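Local structure of FOKI restriction endonuclease (Planomicrobium okeanokoites, 2FOK) at residues 160-165 against 232-237; 164-169 against 238-243; 275-280 against 285-290. The protein is a type IIS restriction endonuclease that binds a specific DNA sequence and, with metal ions, cleaves the double strand at a distance from it. One frame throughout, in Å; residues are numbered along the deposited sequence.

Contact 1 (160-165 against 232-237)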
loop_
_atom_site.group_PDB
_atom_site.type_symbol
_atom_site.label_atom_id
_atom_site.label_comp_id
_atom_site.label_asym_id
_atom_site.label_seq_id
_atom_site.Cartn_x
_atom_site.Cartn_y
_atom_site.Cartn_z
ATOM N N PRO A 160 -3.011 -3.077 -15.780
ATOM C CA PRO A 160 -4.054 -3.591 -14.884
ATOM C C PRO A 160 -4.613 -2.655 -13.812
ATOM O O PRO A 160 -5.824 -2.451 -13.753
ATOM C CB PRO A 160 -3.447 -4.877 -14.305
ATOM C CG PRO A 160 -2.409 -5.284 -15.285
ATOM C CD PRO A 160 -1.871 -4.008 -15.890
ATOM N N PRO A 161 -3.756 -2.096 -12.937
ATOM C CA PRO A 161 -4.264 -1.190 -11.901
ATOM C C PRO A 161 -5.242 -0.130 -12.388
ATOM O O PRO A 161 -6.211 0.184 -11.693
ATOM C CB PRO A 161 -2.997 -0.592 -11.307
ATOM C CG PRO A 161 -2.010 -1.715 -11.428
ATOM C CD PRO A 161 -2.303 -2.300 -12.799
ATOM N N ALA A 162 -4.986 0.425 -13.571
ATOM C CA ALA A 162 -5.864 1.438 -14.156
ATOM C C ALA A 162 -7.186 0.759 -14.471
ATOM O O ALA A 162 -8.254 1.292 -14.197
ATOM C CB ALA A 162 -5.250 2.003 -15.430
ATOM N N ILE A 163 -7.113 -0.436 -15.045
ATOM C CA ILE A 163 -8.333 -1.173 -15.354
ATOM C C ILE A 163 -9.080 -1.463 -14.055
ATOM O O ILE A 163 -10.303 -1.414 -14.016
ATOM C CB ILE A 163 -8.027 -2.497 -16.091
ATOM C CG1 ILE A 163 -7.441 -2.188 -17.473
ATOM C CG2 ILE A 163 -9.306 -3.332 -16.237
ATOM C CD1 ILE A 163 -8.201 -1.125 -18.251
ATOM N N ARG A 164 -8.336 -1.754 -12.990
ATOM C CA ARG A 164 -8.937 -2.028 -11.687
ATOM C C ARG A 164 -9.597 -0.778 -11.126
ATOM O O ARG A 164 -10.671 -0.856 -10.544
ATOM C CB ARG A 164 -7.892 -2.517 -10.682
ATOM C CG ARG A 164 -8.468 -2.749 -9.297
ATOM C CD ARG A 164 -9.710 -3.652 -9.367
ATOM N NE ARG A 164 -10.066 -4.211 -8.064
ATOM C CZ ARG A 164 -11.051 -5.087 -7.862
ATOM N NH1 ARG A 164 -11.789 -5.510 -8.876
ATOM N NH2 ARG A 164 -11.311 -5.527 -6.638
ATOM N N ILE A 165 -8.953 0.374 -11.276
ATOM C CA ILE A 165 -9.560 1.598 -10.775
ATOM C C ILE A 165 -10.875 1.838 -11.535
ATOM O O ILE A 165 -11.867 2.266 -10.943
ATOM C CB ILE A 165 -8.617 2.829 -10.943
ATOM C CG1 ILE A 165 -7.387 2.681 -10.037
ATOM C CG2 ILE A 165 -9.352 4.114 -10.571
ATOM C CD1 ILE A 165 -7.638 2.997 -8.559
ATOM N N GLY A 232 -5.292 10.039 -11.084
ATOM C CA GLY A 232 -4.937 11.314 -11.686
ATOM C C GLY A 232 -4.542 11.154 -13.147
ATOM O O GLY A 232 -4.786 12.039 -13.972
ATOM N N TRP A 233 -3.929 10.020 -13.478
ATOM C CA TRP A 233 -3.534 9.745 -14.858
ATOM C C TRP A 233 -4.795 9.651 -15.713
ATOM O O TRP A 233 -4.888 10.278 -16.771
ATOM C CB TRP A 233 -2.754 8.424 -14.942
ATOM C CG TRP A 233 -1.370 8.486 -14.344
ATOM C CD1 TRP A 233 -0.665 9.617 -13.986
ATOM C CD2 TRP A 233 -0.526 7.372 -14.014
ATOM N NE1 TRP A 233 0.563 9.268 -13.453
ATOM C CE2 TRP A 233 0.673 7.900 -13.460
ATOM C CE3 TRP A 233 -0.664 5.981 -14.131
ATOM C CZ2 TRP A 233 1.719 7.080 -13.025
ATOM C CZ3 TRP A 233 0.370 5.169 -13.701
ATOM C CH2 TRP A 233 1.552 5.721 -13.153
ATOM N N LEU A 234 -5.770 8.880 -15.232
ATOM C CA LEU A 234 -7.044 8.674 -15.927
ATOM C C LEU A 234 -7.879 9.944 -16.047
ATOM O O LEU A 234 -8.684 10.078 -16.960
ATOM C CB LEU A 234 -7.876 7.626 -15.200
ATOM C CG LEU A 234 -7.301 6.226 -15.042
ATOM C CD1 LEU A 234 -8.127 5.462 -14.027
ATOM C CD2 LEU A 234 -7.314 5.515 -16.390
ATOM N N ASP A 235 -7.699 10.864 -15.107
ATOM C CA ASP A 235 -8.443 12.113 -15.119
ATOM C C ASP A 235 -7.962 12.947 -16.302
ATOM O O ASP A 235 -8.758 13.381 -17.138
ATOM C CB ASP A 235 -8.219 12.857 -13.801
ATOM C CG ASP A 235 -8.909 14.209 -13.759
ATOM O OD1 ASP A 235 -10.125 14.266 -13.450
ATOM O OD2 ASP A 235 -8.224 15.222 -14.029
ATOM N N LYS A 236 -6.650 13.143 -16.377
ATOM C CA LYS A 236 -6.047 13.920 -17.443
ATOM C C LYS A 236 -6.306 13.347 -18.836
ATOM O O LYS A 236 -6.167 14.056 -19.834
ATOM C CB LYS A 236 -4.544 14.053 -17.200
ATOM C CG LYS A 236 -4.221 14.933 -16.001
ATOM C CD LYS A 236 -2.872 15.622 -16.120
ATOM C CE LYS A 236 -1.839 14.963 -15.197
ATOM N NZ LYS A 236 -2.349 14.736 -13.813
ATOM N N LEU A 237 -6.694 12.075 -18.905
ATOM C CA LEU A 237 -6.971 11.427 -20.182
ATOM C C LEU A 237 -8.473 11.369 -20.435
ATOM O O LEU A 237 -8.917 10.808 -21.435
ATOM C CB LEU A 237 -6.374 10.010 -20.217
ATOM C CG LEU A 237 -4.852 9.948 -20.407
ATOM C CD1 LEU A 237 -4.351 8.544 -20.156
ATOM C CD2 LEU A 237 -4.485 10.392 -21.821
#
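Leu234 carries CG anti to its own carbonyl carbon (chi1 -60°), and Ile165 places CG1 in the same way (chi1 -67°), which turns the CG2 branch of Ile165 to the Leu234 fork. The two methyls of that fork divide the work. Leu234 CD1 meets Ile165 CG2 at 3.9 Å, the two side chains crossing obliquely, while Leu234 CD2 reaches Ala162 CB at 4.2 Å. Leu234 therefore spans residues one turn apart on helix 160-169. The CA atoms of Ala162 and Leu234 are 7.5 Å apart, a spacing consistent with the small alanine side chain at that point. Leu234 CD1 also lies 4.2 Å from Ala162 O, a van der Waals approach to a carbonyl. The contact is small, 112 Å² in all, purely apolar and fully buried. Ile230, one turn earlier on helix 222-236, touches both Ala162 and Ile165 and so extends the same face; Ile156 of helix 146-157 packs on Ala162 and Leu234. Next to Leu234, Trp233 stacks its ring with Trp113. This is helix-to-helix core packing in the second recognition subdomain, consistent with the winged-helix type of helix-turn-helix domain.

Contact 2 (164-169 against 238-243)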
loop_
_atom_site.group_PDB
_atom_site.type_symbol
_atom_site.label_atom_id
_atom_site.label_comp_id
_atom_site.label_asym_id
_atom_site.label_seq_id
_atom_site.Cartn_x
_atom_site.Cartn_y
_atom_site.Cartn_z
ATOM N N ARG A 164 -8.336 -1.754 -12.990
ATOM C CA ARG A 164 -8.937 -2.028 -11.687
ATOM C C ARG A 164 -9.597 -0.778 -11.126
ATOM O O ARG A 164 -10.671 -0.856 -10.544
ATOM C CB ARG A 164 -7.892 -2.517 -10.682
ATOM C CG ARG A 164 -8.468 -2.749 -9.297
ATOM C CD ARG A 164 -9.710 -3.652 -9.367
ATOM N NE ARG A 164 -10.066 -4.211 -8.064
ATOM C CZ ARG A 164 -11.051 -5.087 -7.862
ATOM N NH1 ARG A 164 -11.789 -5.510 -8.876
ATOM N NH2 ARG A 164 -11.311 -5.527 -6.638
ATOM N N ILE A 165 -8.953 0.374 -11.276
ATOM C CA ILE A 165 -9.560 1.598 -10.775
ATOM C C ILE A 165 -10.875 1.838 -11.535
ATOM O O ILE A 165 -11.867 2.266 -10.943
ATOM C CB ILE A 165 -8.617 2.829 -10.943
ATOM C CG1 ILE A 165 -7.387 2.681 -10.037
ATOM C CG2 ILE A 165 -9.352 4.114 -10.571
ATOM C CD1 ILE A 165 -7.638 2.997 -8.559
ATOM N N LEU A 166 -10.878 1.544 -12.838
ATOM C CA LEU A 166 -12.066 1.729 -13.682
ATOM C C LEU A 166 -13.204 0.783 -13.317
ATOM O O LEU A 166 -14.375 1.133 -13.428
ATOM C CB LEU A 166 -11.712 1.522 -15.152
ATOM C CG LEU A 166 -10.848 2.576 -15.846
ATOM C CD1 LEU A 166 -10.912 2.317 -17.346
ATOM C CD2 LEU A 166 -11.325 3.994 -15.513
ATOM N N THR A 167 -12.850 -0.425 -12.896
ATOM C CA THR A 167 -13.845 -1.413 -12.505
ATOM C C THR A 167 -14.533 -0.993 -11.216
ATOM O O THR A 167 -15.725 -1.229 -11.037
ATOM C CB THR A 167 -13.200 -2.804 -12.299
ATOM O OG1 THR A 167 -12.558 -3.218 -13.514
ATOM C CG2 THR A 167 -14.256 -3.835 -11.920
ATOM N N LEU A 168 -13.776 -0.359 -10.323
ATOM C CA LEU A 168 -14.304 0.090 -9.035
ATOM C C LEU A 168 -15.217 1.311 -9.129
ATOM O O LEU A 168 -15.905 1.644 -8.172
ATOM C CB LEU A 168 -13.149 0.403 -8.078
ATOM C CG LEU A 168 -12.272 -0.786 -7.681
ATOM C CD1 LEU A 168 -11.048 -0.314 -6.925
ATOM C CD2 LEU A 168 -13.086 -1.718 -6.825
ATOM N N LEU A 169 -15.219 1.975 -10.278
ATOM C CA LEU A 169 -16.046 3.164 -10.458
ATOM C C LEU A 169 -17.139 2.926 -11.506
ATOM O O LEU A 169 -17.953 3.807 -11.782
ATOM C CB LEU A 169 -15.164 4.341 -10.896
ATOM C CG LEU A 169 -14.089 4.878 -9.948
ATOM C CD1 LEU A 169 -13.226 5.892 -10.674
ATOM C CD2 LEU A 169 -14.737 5.539 -8.746
ATOM N N GLY A 238 -9.245 11.951 -19.516
ATOM C CA GLY A 238 -10.692 11.992 -19.656
ATOM C C GLY A 238 -11.484 10.743 -19.307
ATOM O O GLY A 238 -12.709 10.732 -19.449
ATOM N N LEU A 239 -10.812 9.691 -18.850
ATOM C CA LEU A 239 -11.500 8.450 -18.505
ATOM C C LEU A 239 -12.141 8.502 -17.115
ATOM O O LEU A 239 -13.027 7.701 -16.791
ATOM C CB LEU A 239 -10.518 7.273 -18.586
ATOM C CG LEU A 239 -9.619 7.245 -19.825
ATOM C CD1 LEU A 239 -8.774 5.967 -19.832
ATOM C CD2 LEU A 239 -10.489 7.317 -21.074
ATOM N N VAL A 240 -11.695 9.447 -16.299
ATOM C CA VAL A 240 -12.225 9.599 -14.947
ATOM C C VAL A 240 -12.323 11.093 -14.635
ATOM O O VAL A 240 -11.698 11.910 -15.310
ATOM C CB VAL A 240 -11.281 8.894 -13.918
ATOM C CG1 VAL A 240 -10.905 9.850 -12.789
ATOM C CG2 VAL A 240 -11.928 7.622 -13.383
ATOM N N LYS A 241 -13.121 11.455 -13.635
ATOM C CA LYS A 241 -13.237 12.856 -13.237
ATOM C C LYS A 241 -12.900 13.011 -11.760
ATOM O O LYS A 241 -13.527 12.386 -10.912
ATOM C CB LYS A 241 -14.650 13.380 -13.481
ATOM C CG LYS A 241 -14.750 14.911 -13.455
ATOM C CD LYS A 241 -16.137 15.383 -13.026
ATOM C CE LYS A 241 -17.251 14.809 -13.919
ATOM N NZ LYS A 241 -18.195 13.886 -13.197
ATOM N N GLN A 242 -11.906 13.836 -11.451
ATOM C CA GLN A 242 -11.523 14.067 -10.063
ATOM C C GLN A 242 -12.272 15.271 -9.512
ATOM O O GLN A 242 -12.256 16.349 -10.102
ATOM C CB GLN A 242 -10.017 14.305 -9.946
ATOM C CG GLN A 242 -9.472 14.111 -8.538
ATOM C CD GLN A 242 -8.122 14.773 -8.338
ATOM O OE1 GLN A 242 -7.219 14.628 -9.163
ATOM N NE2 GLN A 242 -7.974 15.501 -7.241
ATOM N N GLY A 243 -12.935 15.068 -8.377
ATOM C CA GLY A 243 -13.702 16.122 -7.741
ATOM C C GLY A 243 -13.840 15.791 -6.270
ATOM O O GLY A 243 -14.002 14.621 -5.908
#
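Val240 starts its strand beside the last turn of helix 160-169, its CA 8.0 Å from that of Leu166, just after Gly238 (phi 79°) has ended the preceding helix in a Schellman motif. The side chains meet around one methyl. Val240 CG2 lies 3.5 Å from Leu169 CD1, closer than carbon atoms usually pack, and the two side chains cross at about a right angle. Leu169 makes this approach with CG anti to its carbonyl carbon (chi1 -64°), directing the fork at the strand. On the other partner, chi1 of 128° puts Val240 away from the staggered positions, consistent with some strain where the pair is tight. Leu166, one turn back, adds CD2 at 4.3 Å from the same Val240 CG2; Leu166 CD2 also passes Leu239 O at 4.3 Å. Leu239 and Val240 thus lie against the helix in succession, as the chain changes from loop to strand.

Leu234 packs on Leu166, Leu239 and Val240, while Ile267 and Phe265 of strand 258-267 cover Leu169 and Val240 respectively, and Val274 of helix 269-279 touches Leu166 and Leu239. The backbone polar groups of the turn and early strand find partners: Thr268 OG1 bonds to Gly238 O, and Asp235 OD1 takes the N-H of Gln242. Lys241 and Gly243 pair with Lys266 and Ala264 in the antiparallel sheet. Helix 222-236 running through a turn into the 240-248/258-267 hairpin, with helix 160-169 packed against its first strand, is consistent with the winged-helix fold expected of this helix-turn-helix subdomain.

Contact 3 (275-280 against 285-290)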
loop_
_atom_site.group_PDB
_atom_site.type_symbol
_atom_site.label_atom_id
_atom_site.label_comp_id
_atom_site.label_asym_id
_atom_site.label_seq_id
_atom_site.Cartn_x
_atom_site.Cartn_y
_atom_site.Cartn_z
ATOM N N LEU A 275 -13.516 0.516 -20.440
ATOM C CA LEU A 275 -13.728 -0.609 -19.534
ATOM C C LEU A 275 -14.549 -1.692 -20.220
ATOM O O LEU A 275 -14.238 -2.881 -20.121
ATOM C CB LEU A 275 -14.457 -0.146 -18.261
ATOM C CG LEU A 275 -14.305 -0.906 -16.933
ATOM C CD1 LEU A 275 -15.684 -1.242 -16.393
ATOM C CD2 LEU A 275 -13.498 -2.164 -17.107
ATOM N N ARG A 276 -15.604 -1.272 -20.907
ATOM C CA ARG A 276 -16.473 -2.203 -21.612
ATOM C C ARG A 276 -15.649 -3.073 -22.567
ATOM O O ARG A 276 -15.795 -4.296 -22.588
ATOM C CB ARG A 276 -17.545 -1.423 -22.386
ATOM C CG ARG A 276 -18.941 -2.024 -22.322
ATOM C CD ARG A 276 -19.853 -1.253 -21.368
ATOM N NE ARG A 276 -19.323 -1.211 -20.008
ATOM C CZ ARG A 276 -18.904 -2.279 -19.333
ATOM N NH1 ARG A 276 -18.952 -3.484 -19.891
ATOM N NH2 ARG A 276 -18.425 -2.146 -18.102
ATOM N N ARG A 277 -14.776 -2.438 -23.346
ATOM C CA ARG A 277 -13.929 -3.160 -24.288
ATOM C C ARG A 277 -12.879 -4.020 -23.569
ATOM O O ARG A 277 -12.476 -5.064 -24.080
ATOM C CB ARG A 277 -13.234 -2.173 -25.242
ATOM C CG ARG A 277 -11.786 -2.557 -25.602
ATOM C CD ARG A 277 -11.250 -1.820 -26.824
ATOM N NE ARG A 277 -10.363 -2.680 -27.604
ATOM C CZ ARG A 277 -9.270 -2.268 -28.237
ATOM N NH1 ARG A 277 -8.912 -0.989 -28.191
ATOM N NH2 ARG A 277 -8.518 -3.139 -28.901
ATOM N N ALA A 278 -12.435 -3.579 -22.392
ATOM C CA ALA A 278 -11.431 -4.315 -21.616
ATOM C C ALA A 278 -12.037 -5.548 -20.963
ATOM O O ALA A 278 -11.328 -6.483 -20.554
ATOM C CB ALA A 278 -10.829 -3.409 -20.540
ATOM N N LYS A 279 -13.358 -5.544 -20.863
ATOM C CA LYS A 279 -14.072 -6.655 -20.253
ATOM C C LYS A 279 -14.311 -7.759 -21.270
ATOM O O LYS A 279 -14.351 -8.945 -20.919
ATOM C CB LYS A 279 -15.396 -6.166 -19.668
ATOM C CG LYS A 279 -15.491 -6.335 -18.159
ATOM C CD LYS A 279 -15.497 -5.001 -17.429
ATOM C CE LYS A 279 -15.635 -5.208 -15.929
ATOM N NZ LYS A 279 -17.038 -5.515 -15.509
ATOM N N GLY A 280 -14.449 -7.362 -22.532
ATOM C CA GLY A 280 -14.681 -8.324 -23.597
ATOM C C GLY A 280 -16.115 -8.298 -24.101
ATOM O O GLY A 280 -16.572 -9.247 -24.738
ATOM N N THR A 285 -11.078 -6.803 -29.826
ATOM C CA THR A 285 -10.375 -7.493 -28.750
ATOM C C THR A 285 -9.923 -6.468 -27.734
ATOM O O THR A 285 -9.759 -5.287 -28.041
ATOM C CB THR A 285 -9.094 -8.253 -29.213
ATOM O OG1 THR A 285 -8.706 -7.825 -30.527
ATOM C CG2 THR A 285 -9.334 -9.752 -29.185
ATOM N N ARG A 286 -9.720 -6.933 -26.517
ATOM C CA ARG A 286 -9.272 -6.072 -25.452
ATOM C C ARG A 286 -7.784 -5.838 -25.669
ATOM O O ARG A 286 -7.141 -6.537 -26.457
ATOM C CB ARG A 286 -9.501 -6.758 -24.112
ATOM C CG ARG A 286 -8.468 -7.818 -23.767
ATOM C CD ARG A 286 -8.931 -8.642 -22.576
ATOM N NE ARG A 286 -10.030 -9.538 -22.934
ATOM C CZ ARG A 286 -10.855 -10.110 -22.062
ATOM N NH1 ARG A 286 -10.722 -9.885 -20.761
ATOM N NH2 ARG A 286 -11.798 -10.933 -22.491
ATOM N N VAL A 287 -7.238 -4.850 -24.979
ATOM C CA VAL A 287 -5.821 -4.562 -25.093
ATOM C C VAL A 287 -5.094 -5.583 -24.218
ATOM O O VAL A 287 -5.396 -5.712 -23.033
ATOM C CB VAL A 287 -5.515 -3.138 -24.590
ATOM C CG1 VAL A 287 -4.034 -2.867 -24.692
ATOM C CG2 VAL A 287 -6.329 -2.114 -25.393
ATOM N N PRO A 288 -4.160 -6.357 -24.801
ATOM C CA PRO A 288 -3.458 -7.332 -23.962
ATOM C C PRO A 288 -2.787 -6.623 -22.785
ATOM O O PRO A 288 -2.102 -5.618 -22.967
ATOM C CB PRO A 288 -2.451 -7.965 -24.914
ATOM C CG PRO A 288 -3.030 -7.742 -26.278
ATOM C CD PRO A 288 -3.718 -6.417 -26.205
ATOM N N LYS A 289 -2.985 -7.144 -21.578
ATOM C CA LYS A 289 -2.401 -6.526 -20.390
ATOM C C LYS A 289 -1.021 -7.064 -20.051
ATOM O O LYS A 289 -0.770 -8.261 -20.152
ATOM C CB LYS A 289 -3.332 -6.701 -19.192
ATOM C CG LYS A 289 -4.492 -5.718 -19.190
ATOM C CD LYS A 289 -5.374 -5.896 -17.963
ATOM C CE LYS A 289 -6.024 -7.250 -17.925
ATOM N NZ LYS A 289 -7.381 -7.160 -17.295
ATOM N N ARG A 290 -0.136 -6.152 -19.654
ATOM C CA ARG A 290 1.236 -6.471 -19.292
ATOM C C ARG A 290 1.371 -6.706 -17.793
ATOM O O ARG A 290 0.983 -5.854 -16.988
ATOM C CB ARG A 290 2.166 -5.322 -19.691
ATOM C CG ARG A 290 2.645 -5.344 -21.137
ATOM C CD ARG A 290 3.902 -4.476 -21.300
ATOM N NE ARG A 290 4.068 -3.981 -22.668
ATOM C CZ ARG A 290 5.241 -3.882 -23.296
ATOM N NH1 ARG A 290 6.368 -4.246 -22.689
ATOM N NH2 ARG A 290 5.294 -3.406 -24.535
HETATM O O HOH W 1 -8.316 -5.989 -19.581
HETATM O O HOH W 2 -13.232 -10.950 -18.696
#
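Arg277 grips the backbone carbonyl of Thr285 side-on, with NE at 2.7 Å from Thr285 O and NH2 at 2.6 Å from that oxygen. Both bonds are bent (139° and 141° at the hydrogens), as expected when two donors share one acceptor; the oxygen lies at the guanidinium edge, in its plane, and Val287 CG2 packs over one face, toward the rim. Replacing Arg277 with an alanine is likely to leave Thr285 O without both donors and Val287 without its flat cover. The last helix carbonyls are served through water. One water donates to Ala278 O and accepts from Lys289 NZ at 2.7 Å; that ammonium also bonds to Gly355 O and forms a salt bridge with Asp369. A second donates to Lys279 O at 3.2 Å and accepts a weak bond from Arg286 NH1. Bent at chi3 (72°), Arg286 lays its guanidinium against the helix end, Lys279 C lying 3.9 Å from the guanidinium plane; its charge would probably suit the helix's negative end. Lys279 NZ pairs with Glu170. Gly280, with positive phi, ends the helix. This is the C-terminus of helix 269-279, in the second recognition subdomain, met by cationic side chains of the loop leading to helix 303-319.

Overall arrangement
Contacts 1 and 2 belong to one buried core, their centres 6 Å apart, and both are built on helix 160-169: contact 1 sets it against helix 222-236, contact 2 against the strand that follows. The backbone bond from Val240 N to Leu234 O joins them directly. In both, the chemistry is apolar contact alone. Contact 3 lies at the surface, 14 and 16 Å away between centres, and relies on charged side chains, backbone carbonyls and waters. It is still tied to the core: Leu275 of its helix packs on Leu166 and Thr167, and Ala278 meets Ile163, so helix 160-169, which contacts 1 and 2 share, also packs on the helix of contact 3.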